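Local coordinates for protein 1-pyrroline-5-carboxylate dehydrogenase (Thermus thermophilus, PDB 1UZB) that probably oxidises 1-pyrroline-5-carboxylate, through its open glutamate semialdehyde form, to glutamate as a member of the aldehyde dehydrogenase family, at residues E436-T441 and R462-G467. Sequence-based numbering, arbitrary orientation.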
loop_
_atom_site.group_PDB
_atom_site.type_symbol
_atom_site.label_atom_id
_atom_site.label_comp_id
_atom_site.label_asym_id
_atom_site.label_seq_id
_atom_site.Cartn_x
_atom_site.Cartn_y
_atom_site.Cartn_z
ATOM N N GLU A 436 -21.261 20.781 30.475
ATOM C CA GLU A 436 -21.959 22.011 30.122
ATOM C C GLU A 436 -21.114 23.222 30.508
ATOM O O GLU A 436 -20.926 24.141 29.708
ATOM C CB GLU A 436 -23.316 22.074 30.830
ATOM C CG GLU A 436 -24.355 21.123 30.258
ATOM C CD GLU A 436 -25.638 21.099 31.068
ATOM O OE1 GLU A 436 -26.609 20.455 30.617
ATOM O OE2 GLU A 436 -25.674 21.717 32.155
ATOM N N VAL A 437 -20.603 23.214 31.736
ATOM C CA VAL A 437 -19.771 24.309 32.220
ATOM C C VAL A 437 -18.464 24.374 31.430
ATOM O O VAL A 437 -17.992 25.455 31.081
ATOM C CB VAL A 437 -19.467 24.144 33.729
ATOM C CG1 VAL A 437 -18.417 25.150 34.178
ATOM C CG2 VAL A 437 -20.744 24.336 34.533
ATOM N N ALA A 438 -17.894 23.212 31.132
ATOM C CA ALA A 438 -16.646 23.160 30.382
ATOM C C ALA A 438 -16.797 23.824 29.016
ATOM O O ALA A 438 -15.933 24.593 28.592
ATOM C CB ALA A 438 -16.199 21.715 30.215
ATOM N N ASN A 439 -17.904 23.538 28.337
ATOM C CA ASN A 439 -18.151 24.095 27.012
ATOM C C ASN A 439 -18.621 25.538 26.989
ATOM O O ASN A 439 -18.489 26.216 25.969
ATOM C CB ASN A 439 -19.177 23.245 26.256
ATOM C CG ASN A 439 -18.613 21.918 25.806
ATOM O OD1 ASN A 439 -17.473 21.844 25.347
ATOM N ND2 ASN A 439 -19.408 20.865 25.921
ATOM N N ASP A 440 -19.158 26.016 28.108
ATOM C CA ASP A 440 -19.685 27.368 28.152
ATOM C C ASP A 440 -18.686 28.500 28.363
ATOM O O ASP A 440 -18.682 29.161 29.402
ATOM C CB ASP A 440 -20.812 27.459 29.190
ATOM C CG ASP A 440 -21.568 28.777 29.118
ATOM O OD1 ASP A 440 -21.618 29.381 28.025
ATOM O OD2 ASP A 440 -22.126 29.202 30.150
ATOM N N THR A 441 -17.826 28.694 27.367
ATOM C CA THR A 441 -16.860 29.792 27.341
ATOM C C THR A 441 -16.713 30.097 25.856
ATOM O O THR A 441 -17.142 29.312 25.012
ATOM C CB THR A 441 -15.446 29.441 27.900
ATOM O OG1 THR A 441 -14.688 28.737 26.908
ATOM C CG2 THR A 441 -15.548 28.619 29.165
ATOM N N ARG A 462 -16.580 12.834 22.553
ATOM C CA ARG A 462 -17.558 13.298 21.579
ATOM C C ARG A 462 -18.138 14.685 21.853
ATOM O O ARG A 462 -18.488 15.399 20.912
ATOM C CB ARG A 462 -18.729 12.309 21.493
ATOM C CG ARG A 462 -18.346 10.861 21.222
ATOM C CD ARG A 462 -19.581 10.014 20.929
ATOM N NE ARG A 462 -20.558 10.044 22.017
ATOM C CZ ARG A 462 -20.427 9.388 23.166
ATOM N NH1 ARG A 462 -19.356 8.639 23.389
ATOM N NH2 ARG A 462 -21.370 9.482 24.096
ATOM N N GLU A 463 -18.217 15.076 23.125
ATOM C CA GLU A 463 -18.848 16.350 23.473
ATOM C C GLU A 463 -18.077 17.455 24.195
ATOM O O GLU A 463 -18.596 18.564 24.316
ATOM C CB GLU A 463 -20.134 16.059 24.251
ATOM C CG GLU A 463 -21.167 15.264 23.461
ATOM C CD GLU A 463 -21.677 16.015 22.245
ATOM O OE1 GLU A 463 -22.216 17.127 22.423
ATOM O OE2 GLU A 463 -21.542 15.495 21.114
ATOM N N PHE A 464 -16.879 17.178 24.700
ATOM C CA PHE A 464 -16.083 18.218 25.364
ATOM C C PHE A 464 -15.454 18.930 24.160
ATOM O O PHE A 464 -14.467 18.453 23.589
ATOM C CB PHE A 464 -15.011 17.566 26.242
ATOM C CG PHE A 464 -14.349 18.505 27.225
ATOM C CD1 PHE A 464 -14.168 19.858 26.934
ATOM C CD2 PHE A 464 -13.828 18.005 28.419
ATOM C CE1 PHE A 464 -13.469 20.692 27.818
ATOM C CE2 PHE A 464 -13.131 18.833 29.304
ATOM C CZ PHE A 464 -12.951 20.173 28.999
ATOM N N HIS A 465 -16.029 20.070 23.783
ATOM C CA HIS A 465 -15.608 20.787 22.581
ATOM C C HIS A 465 -14.336 21.621 22.615
ATOM O O HIS A 465 -14.376 22.853 22.644
ATOM C CB HIS A 465 -16.778 21.647 22.073
ATOM C CG HIS A 465 -16.687 22.000 20.620
ATOM N ND1 HIS A 465 -16.650 21.047 19.624
ATOM C CD2 HIS A 465 -16.635 23.201 19.992
ATOM C CE1 HIS A 465 -16.578 21.645 18.447
ATOM N NE2 HIS A 465 -16.567 22.951 18.642
ATOM N N VAL A 466 -13.201 20.930 22.586
ATOM C CA VAL A 466 -11.896 21.577 22.564
ATOM C C VAL A 466 -11.056 20.850 21.520
ATOM O O VAL A 466 -11.279 19.669 21.248
ATOM C CB VAL A 466 -11.187 21.519 23.944
ATOM C CG1 VAL A 466 -11.955 22.357 24.959
ATOM C CG2 VAL A 466 -11.069 20.085 24.417
ATOM N N GLY A 467 -10.095 21.558 20.936
ATOM C CA GLY A 467 -9.260 20.959 19.909
ATOM C C GLY A 467 -8.254 19.940 20.408
ATOM O O GLY A 467 -7.836 19.063 19.652
#
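One face of the Phe464 ring carries the methyl group of Ala438 in a CH-pi contact: Ala438 CB stands 4.1 Å from the ring centroid, displaced toward the rim formed by CE1 and CZ. With CG anti to the backbone N (chi1 -166°), the phenyl group reaches toward helix 431-439, and both Phe464 and Ala438 also rest on Ile296 of strand 293-297. The second flat group, the Asn439 amide, spans the backbone where helix 454-463 ends. Asn439 OD1 accepts a hydrogen bond from His465 N at 2.8 Å, in the carbonyl plane and on a lone pair. Asn439 ND2 donates to Glu463 O at 2.9 Å, with that oxygen 16° out of the amide plane. Two bonds to residues on either side of Phe464 fix the rotation of the amide. His465 CB lies 3.4 Å from Asn439 OD1; the imidazole turns away and stacks on Phe488. Replacing Asn439 by an alanine removes both bonds and is likely to leave Glu463 O and His465 N without these mates and free the exit of helix 454-463 to shift. His465 centres an inverse gamma turn, Val466 N bonding to Phe464 O; Lys510 NZ of the second subunit hydrogen-bonds to the same oxygen, placing this turn at a subunit interface. Apolar packing thus joins helix 431-439 to the loop after helix 454-463, while one neutral amide supplies donor and acceptor to the backbone leading into strand 468-471.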